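Local coordinates for YopX protein (Bacillus subtilis, PDB 2I2L), which is of unknown function but is a homodimeric, SPbeta prophage-derived protein of Bacillus subtilis belonging to the YopX family, at residues Thr3-Val7 and Phe64-Arg68; Gly29-Leu33 and Val44-Thr48. One frame throughout, in Å; residues are numbered along the deposited sequence.

Contact 1: residues Thr3-Val7 and Phe64-Arg68; sequences TAYRV and FIYDR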
ATOM      1  N   THR B   3       1.708   7.222   4.376  1.00 43.27           N
ATOM      2  CA  THR B   3       1.055   7.102   5.660  1.00 40.95           C
ATOM      3  C   THR B   3      -0.463   7.143   5.661  1.00 38.80           C
ATOM      4  O   THR B   3      -1.088   6.696   6.617  1.00 37.80           O
ATOM      5  CB  THR B   3       1.634   8.174   6.617  1.00 40.16           C
ATOM      6  OG1 THR B   3       2.725   7.600   7.345  1.00 38.29           O
ATOM      7  CG2 THR B   3       0.586   8.687   7.577  1.00 41.18           C
ATOM      8  N   ALA B   4      -1.055   7.658   4.590  1.00 37.98           N
ATOM      9  CA  ALA B   4      -2.516   7.752   4.501  1.00 35.81           C
ATOM     10  C   ALA B   4      -3.240   6.427   4.732  1.00 34.09           C
ATOM     11  O   ALA B   4      -2.888   5.389   4.160  1.00 33.50           O
ATOM     12  CB  ALA B   4      -2.933   8.331   3.147  1.00 33.28           C
ATOM     13  N   TYR B   5      -4.251   6.480   5.591  1.00 32.31           N
ATOM     14  CA  TYR B   5      -5.073   5.317   5.890  1.00 30.28           C
ATOM     15  C   TYR B   5      -6.382   5.833   6.479  1.00 29.98           C
ATOM     16  O   TYR B   5      -6.502   7.020   6.814  1.00 28.68           O
ATOM     17  CB  TYR B   5      -4.382   4.379   6.898  1.00 26.20           C
ATOM     18  CG  TYR B   5      -4.376   4.894   8.313  1.00 21.82           C
ATOM     19  CD1 TYR B   5      -3.340   5.689   8.772  1.00 20.52           C
ATOM     20  CD2 TYR B   5      -5.467   4.670   9.161  1.00 20.45           C
ATOM     21  CE1 TYR B   5      -3.383   6.267  10.039  1.00 21.20           C
ATOM     22  CE2 TYR B   5      -5.528   5.242  10.420  1.00 18.63           C
ATOM     23  CZ  TYR B   5      -4.482   6.048  10.856  1.00 21.29           C
ATOM     24  OH  TYR B   5      -4.541   6.685  12.081  1.00 20.93           O
ATOM     25  N   ARG B   6      -7.356   4.935   6.574  1.00 30.09           N
ATOM     26  CA  ARG B   6      -8.665   5.226   7.152  1.00 30.84           C
ATOM     27  C   ARG B   6      -9.158   3.922   7.779  1.00 30.69           C
ATOM     28  O   ARG B   6      -8.896   2.837   7.260  1.00 30.69           O
ATOM     29  CB  ARG B   6      -9.662   5.705   6.075  1.00 30.25           C
ATOM     30  CG  ARG B   6      -9.635   4.880   4.800  1.00 32.12           C
ATOM     31  CD  ARG B   6     -11.019   4.516   4.273  1.00 33.62           C
ATOM     32  NE  ARG B   6     -11.509   5.416   3.230  1.00 33.68           N
ATOM     33  CZ  ARG B   6     -12.018   5.003   2.067  1.00 34.46           C
ATOM     34  NH1 ARG B   6     -12.108   3.703   1.786  1.00 30.01           N
ATOM     35  NH2 ARG B   6     -12.436   5.893   1.175  1.00 36.10           N
ATOM     36  N   VAL B   7      -9.833   4.018   8.916  1.00 31.15           N
ATOM     37  CA  VAL B   7     -10.365   2.823   9.549  1.00 31.54           C
ATOM     38  C   VAL B   7     -11.850   2.962   9.785  1.00 32.12           C
ATOM     39  O   VAL B   7     -12.338   4.007  10.222  1.00 30.97           O
ATOM     40  CB  VAL B   7      -9.702   2.511  10.905  1.00 30.08           C
ATOM     41  CG1 VAL B   7      -8.269   2.088  10.708  1.00 30.39           C
ATOM     42  CG2 VAL B   7      -9.775   3.712  11.791  1.00 30.82           C
ATOM     43  N   PHE B  64      -5.497  11.227  -3.000  1.00 46.85           N
ATOM     44  CA  PHE B  64      -5.176  10.003  -2.269  1.00 42.76           C
ATOM     45  C   PHE B  64      -6.411   9.119  -2.428  1.00 41.31           C
ATOM     46  O   PHE B  64      -7.533   9.596  -2.275  1.00 41.35           O
ATOM     47  CB  PHE B  64      -4.949  10.302  -0.788  1.00 39.98           C
ATOM     48  CG  PHE B  64      -3.520  10.185  -0.364  1.00 38.84           C
ATOM     49  CD1 PHE B  64      -2.884  11.242   0.286  1.00 38.09           C
ATOM     50  CD2 PHE B  64      -2.799   9.022  -0.624  1.00 36.57           C
ATOM     51  CE1 PHE B  64      -1.548  11.142   0.672  1.00 36.90           C
ATOM     52  CE2 PHE B  64      -1.468   8.909  -0.243  1.00 37.34           C
ATOM     53  CZ  PHE B  64      -0.836   9.973   0.406  1.00 36.96           C
ATOM     54  N   ILE B  65      -6.218   7.846  -2.751  1.00 40.08           N
ATOM     55  CA  ILE B  65      -7.349   6.948  -2.930  1.00 39.43           C
ATOM     56  C   ILE B  65      -7.166   5.725  -2.032  1.00 39.08           C
ATOM     57  O   ILE B  65      -6.084   5.134  -1.994  1.00 38.54           O
ATOM     58  CB  ILE B  65      -7.487   6.533  -4.430  1.00 39.36           C
ATOM     59  CG1 ILE B  65      -8.962   6.350  -4.793  1.00 40.49           C
ATOM     60  CG2 ILE B  65      -6.750   5.244  -4.697  1.00 39.33           C
ATOM     61  CD1 ILE B  65      -9.225   6.237  -6.300  1.00 39.95           C
ATOM     62  N   TYR B  66      -8.220   5.372  -1.293  1.00 38.88           N
ATOM     63  CA  TYR B  66      -8.210   4.228  -0.371  1.00 37.66           C
ATOM     64  C   TYR B  66      -8.948   3.048  -1.023  1.00 39.97           C
ATOM     65  O   TYR B  66      -8.768   2.817  -2.210  1.00 40.61           O
ATOM     66  CB  TYR B  66      -8.868   4.645   0.944  1.00 32.84           C
ATOM     67  CG  TYR B  66      -8.209   5.849   1.609  1.00 27.96           C
ATOM     68  CD1 TYR B  66      -7.215   5.681   2.586  1.00 25.11           C
ATOM     69  CD2 TYR B  66      -8.582   7.148   1.264  1.00 24.53           C
ATOM     70  CE1 TYR B  66      -6.615   6.768   3.206  1.00 21.79           C
ATOM     71  CE2 TYR B  66      -7.988   8.248   1.875  1.00 25.36           C
ATOM     72  CZ  TYR B  66      -7.002   8.054   2.849  1.00 24.88           C
ATOM     73  OH  TYR B  66      -6.423   9.149   3.468  1.00 21.93           O
ATOM     74  N   ASP B  67      -9.776   2.304  -0.288  1.00 44.03           N
ATOM     75  CA  ASP B  67     -10.491   1.177  -0.910  1.00 47.40           C
ATOM     76  C   ASP B  67     -11.992   1.404  -1.109  1.00 49.92           C
ATOM     77  O   ASP B  67     -12.831   0.619  -0.653  1.00 49.39           O
ATOM     78  CB  ASP B  67     -10.243  -0.078  -0.101  1.00 47.72           C
ATOM     79  CG  ASP B  67      -8.774  -0.438  -0.063  1.00 49.48           C
ATOM     80  OD1 ASP B  67      -8.005   0.381   0.486  1.00 49.69           O
ATOM     81  OD2 ASP B  67      -8.390  -1.516  -0.586  1.00 46.72           O
ATOM     82  N   ARG B  68     -12.303   2.464  -1.856  1.00 51.82           N
ATOM     83  CA  ARG B  68     -13.672   2.912  -2.120  1.00 52.54           C
ATOM     84  C   ARG B  68     -14.292   2.588  -3.486  1.00 51.11           C
ATOM     85  O   ARG B  68     -13.721   1.851  -4.290  1.00 51.57           O
ATOM     86  CB  ARG B  68     -13.712   4.422  -1.918  1.00 55.25           C
ATOM     87  CG  ARG B  68     -12.744   5.142  -2.826  1.00 57.33           C
ATOM     88  CD  ARG B  68     -11.613   5.784  -2.051  1.00 61.64           C
ATOM     89  NE  ARG B  68     -12.029   7.017  -1.386  1.00 64.83           N
ATOM     90  CZ  ARG B  68     -11.200   8.012  -1.066  1.00 66.76           C
ATOM     91  NH1 ARG B  68      -9.905   7.923  -1.350  1.00 66.02           N
ATOM     92  NH2 ARG B  68     -11.667   9.103  -0.465  1.00 68.09           N
TER
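Tyr-66 of residues 64-68 lies lengthwise against residues 3-7, and the distances along its ring show what it meets. Near the hydroxyl, Ala-4 CB is 3.6 Å from Tyr-66 OH. Midway, the backbone Tyr-5 N comes up at the ring edge, near its plane, 3.4 Å from Tyr-66 CE1. At the root, the Arg-6 chain runs over one face, CG to Tyr-66 CD1 being 3.4 Å. With Arg-6 CG placed between backbone N and carbonyl carbon (chi1 45°), the bends at chi2 and chi3 bring the guanidinium across Tyr-66, with Tyr-66 CB 3.3 Å above the centre of its plane. The guanidinium and ring planes are 21° apart, but it is Tyr-66 CB, not the ring, that lies over the guanidinium centre. Ala-4 CB also sits over the face of the partly exposed Phe-64 ring in a CH-pi contact, 3.7 Å from the centroid and 8° off the normal. Ala-4, Arg-6 and Tyr-66, all buried, make the close-packed part; Asp-67 and Arg-68 form the looser, partly exposed side. There Arg-68 NH1 turns back to Phe-64 O in a weak hydrogen bond (3.0 Å). Arg-6 NE is hydrogen-bonded to Tyr-15 OH, and Tyr-66 OH weakly to Trp-16 NE1. Strands 5-8 and 63-65 flank strand 53-60 in one antiparallel sheet, so this contact reaches across the intervening strand 53-60, while Arg-6 and Arg-68 both touch Asp-122 on strand 115-122 of the five-stranded sheet.

Contact 2: residues Gly29-Leu33 and Val44-Thr48; sequences GDWTL and VVDST
Ser-47 CB rests on the Trp-31 indole as a bump on a flat floor, 3.6 Å from the centroid of the five-membered ring and 13° off its normal. Farther along the same surface Asp-46 O covers the benzo end, 3.2 Å from Trp-31 CH2. Trp-31 CG sits between backbone N and carbonyl carbon (chi1 59°), which lays the indole beneath the 46-47 backbone. At the Trp-31 backbone two weak bonds, Trp-31 N to Ser-47 OG and Ser-47 N to Trp-31 O, close the end of the ladder. Strands 31-36 and 41-46 form an antiparallel beta hairpin with a classic beta bulge: Val-44 and Val-45 both oppose Leu-33, whose O accepts Val-44 N at 2.7 Å and, weakly, Val-45 N. Leu-33 N in turn donates to Val-45 O, also at 2.7 Å. The doubled position gives Leu-33 two valines to fit against: its CD2 nests 3.6 Å from Val-44 CB, and its CB lies 3.8 Å from Val-45 CG2. On the other face of the hairpin Thr-32 and Asp-46, a non-hydrogen-bonded pair, point the same way side by side, with Thr-32 OG1 3.1 Å from Asp-46 OD1.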
ATOM      1  N   GLY B  29       1.067  -8.458  13.816  1.00 41.17           N
ATOM      2  CA  GLY B  29       0.351  -8.001  12.643  1.00 38.43           C
ATOM      3  C   GLY B  29      -0.958  -7.322  12.959  1.00 36.70           C
ATOM      4  O   GLY B  29      -1.616  -6.815  12.054  1.00 38.11           O
ATOM      5  N   ASP B  30      -1.351  -7.317  14.227  1.00 35.16           N
ATOM      6  CA  ASP B  30      -2.597  -6.661  14.607  1.00 33.73           C
ATOM      7  C   ASP B  30      -2.401  -5.160  14.578  1.00 31.15           C
ATOM      8  O   ASP B  30      -1.271  -4.666  14.621  1.00 31.24           O
ATOM      9  CB  ASP B  30      -3.025  -7.052  16.020  1.00 36.43           C
ATOM     10  CG  ASP B  30      -3.305  -8.528  16.160  1.00 38.58           C
ATOM     11  OD1 ASP B  30      -3.290  -9.238  15.122  1.00 41.23           O
ATOM     12  OD2 ASP B  30      -3.544  -8.968  17.313  1.00 36.64           O
ATOM     13  N   TRP B  31      -3.508  -4.435  14.505  1.00 27.40           N
ATOM     14  CA  TRP B  31      -3.451  -2.989  14.507  1.00 25.30           C
ATOM     15  C   TRP B  31      -4.480  -2.468  15.489  1.00 26.04           C
ATOM     16  O   TRP B  31      -5.400  -3.188  15.876  1.00 26.51           O
ATOM     17  CB  TRP B  31      -3.712  -2.424  13.111  1.00 21.85           C
ATOM     18  CG  TRP B  31      -5.031  -2.795  12.517  1.00 19.71           C
ATOM     19  CD1 TRP B  31      -5.253  -3.712  11.543  1.00 17.68           C
ATOM     20  CD2 TRP B  31      -6.298  -2.196  12.803  1.00 19.38           C
ATOM     21  NE1 TRP B  31      -6.574  -3.718  11.192  1.00 15.68           N
ATOM     22  CE2 TRP B  31      -7.241  -2.797  11.945  1.00 16.90           C
ATOM     23  CE3 TRP B  31      -6.729  -1.204  13.700  1.00 20.11           C
ATOM     24  CZ2 TRP B  31      -8.591  -2.444  11.947  1.00 21.63           C
ATOM     25  CZ3 TRP B  31      -8.080  -0.845  13.708  1.00 22.11           C
ATOM     26  CH2 TRP B  31      -8.998  -1.466  12.833  1.00 23.40           C
ATOM     27  N   THR B  32      -4.323  -1.217  15.897  1.00 26.87           N
ATOM     28  CA  THR B  32      -5.243  -0.612  16.849  1.00 26.44           C
ATOM     29  C   THR B  32      -5.343   0.883  16.640  1.00 25.72           C
ATOM     30  O   THR B  32      -4.336   1.585  16.668  1.00 25.19           O
ATOM     31  CB  THR B  32      -4.768  -0.823  18.276  1.00 27.01           C
ATOM     32  OG1 THR B  32      -4.669  -2.226  18.548  1.00 28.00           O
ATOM     33  CG2 THR B  32      -5.729  -0.159  19.246  1.00 27.81           C
ATOM     34  N   LEU B  33      -6.551   1.381  16.444  1.00 25.91           N
ATOM     35  CA  LEU B  33      -6.707   2.806  16.264  1.00 27.22           C
ATOM     36  C   LEU B  33      -6.812   3.457  17.637  1.00 30.08           C
ATOM     37  O   LEU B  33      -7.759   3.202  18.370  1.00 31.40           O
ATOM     38  CB  LEU B  33      -7.960   3.119  15.462  1.00 24.59           C
ATOM     39  CG  LEU B  33      -8.103   4.622  15.233  1.00 26.64           C
ATOM     40  CD1 LEU B  33      -7.098   5.078  14.180  1.00 24.02           C
ATOM     41  CD2 LEU B  33      -9.521   4.946  14.792  1.00 28.27           C
ATOM     42  N   VAL B  44      -9.920   3.264  20.048  1.00 33.90           N
ATOM     43  CA  VAL B  44     -11.110   3.505  19.240  1.00 32.25           C
ATOM     44  C   VAL B  44     -11.585   2.175  18.645  1.00 33.26           C
ATOM     45  O   VAL B  44     -12.780   1.848  18.692  1.00 32.06           O
ATOM     46  CB  VAL B  44     -10.804   4.489  18.078  1.00 31.84           C
ATOM     47  CG1 VAL B  44     -12.089   4.865  17.357  1.00 30.73           C
ATOM     48  CG2 VAL B  44     -10.101   5.730  18.610  1.00 30.72           C
ATOM     49  N   VAL B  45     -10.644   1.426  18.071  1.00 33.24           N
ATOM     50  CA  VAL B  45     -10.942   0.123  17.489  1.00 34.90           C
ATOM     51  C   VAL B  45      -9.705  -0.728  17.315  1.00 36.31           C
ATOM     52  O   VAL B  45      -8.586  -0.224  17.307  1.00 36.29           O
ATOM     53  CB  VAL B  45     -11.618   0.215  16.114  1.00 34.85           C
ATOM     54  CG1 VAL B  45     -13.077  -0.157  16.244  1.00 33.36           C
ATOM     55  CG2 VAL B  45     -11.453   1.604  15.535  1.00 35.89           C
ATOM     56  N   ASP B  46      -9.938  -2.030  17.169  1.00 38.77           N
ATOM     57  CA  ASP B  46      -8.892  -3.027  17.000  1.00 39.02           C
ATOM     58  C   ASP B  46      -9.102  -3.777  15.720  1.00 40.02           C
ATOM     59  O   ASP B  46     -10.070  -3.563  15.010  1.00 41.80           O
ATOM     60  CB  ASP B  46      -8.949  -4.042  18.129  1.00 39.38           C
ATOM     61  CG  ASP B  46      -8.517  -3.463  19.436  1.00 40.84           C
ATOM     62  OD1 ASP B  46      -7.304  -3.476  19.704  1.00 43.04           O
ATOM     63  OD2 ASP B  46      -9.380  -2.976  20.193  1.00 43.53           O
ATOM     64  N   SER B  47      -8.175  -4.670  15.433  1.00 42.16           N
ATOM     65  CA  SER B  47      -8.265  -5.509  14.258  1.00 44.17           C
ATOM     66  C   SER B  47      -9.125  -6.694  14.718  1.00 45.32           C
ATOM     67  O   SER B  47      -9.616  -7.477  13.908  1.00 45.62           O
ATOM     68  CB  SER B  47      -6.864  -5.982  13.846  1.00 45.07           C
ATOM     69  OG  SER B  47      -6.190  -6.643  14.915  1.00 44.94           O
ATOM     70  N   THR B  48      -9.304  -6.802  16.034  1.00 46.22           N
ATOM     71  CA  THR B  48     -10.089  -7.878  16.637  1.00 46.11           C
ATOM     72  C   THR B  48     -11.547  -7.770  16.229  1.00 45.75           C
ATOM     73  O   THR B  48     -12.175  -8.769  15.888  1.00 46.29           O
ATOM     74  CB  THR B  48     -10.012  -7.851  18.188  1.00 46.13           C
ATOM     75  OG1 THR B  48     -10.448  -6.574  18.675  1.00 45.32           O
ATOM     76  CG2 THR B  48      -8.593  -8.114  18.653  1.00 45.83           C
TER

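The centre of contact 1 lies about 5 Å from the centre of the chain, that of contact 2 about 18 Å; the first is central and the second peripheral, though both are partly buried. Contact 1 joins two strands separated by a third, through side chains; contact 2 joins adjacent hairpin strands through backbone bonds together with side-chain packing. Along the chain contact 2 is nested inside the loop closed by contact 1. In space they touch by packing: Val-7 CG2 meets Leu-33 CD2, and the Tyr-5 hydroxyl end lies against Leu-33, OH to CD1 3.7 Å. In the homodimer Thr-3 OG1 makes a weak hydrogen bond to Gly-29 O of the second subunit.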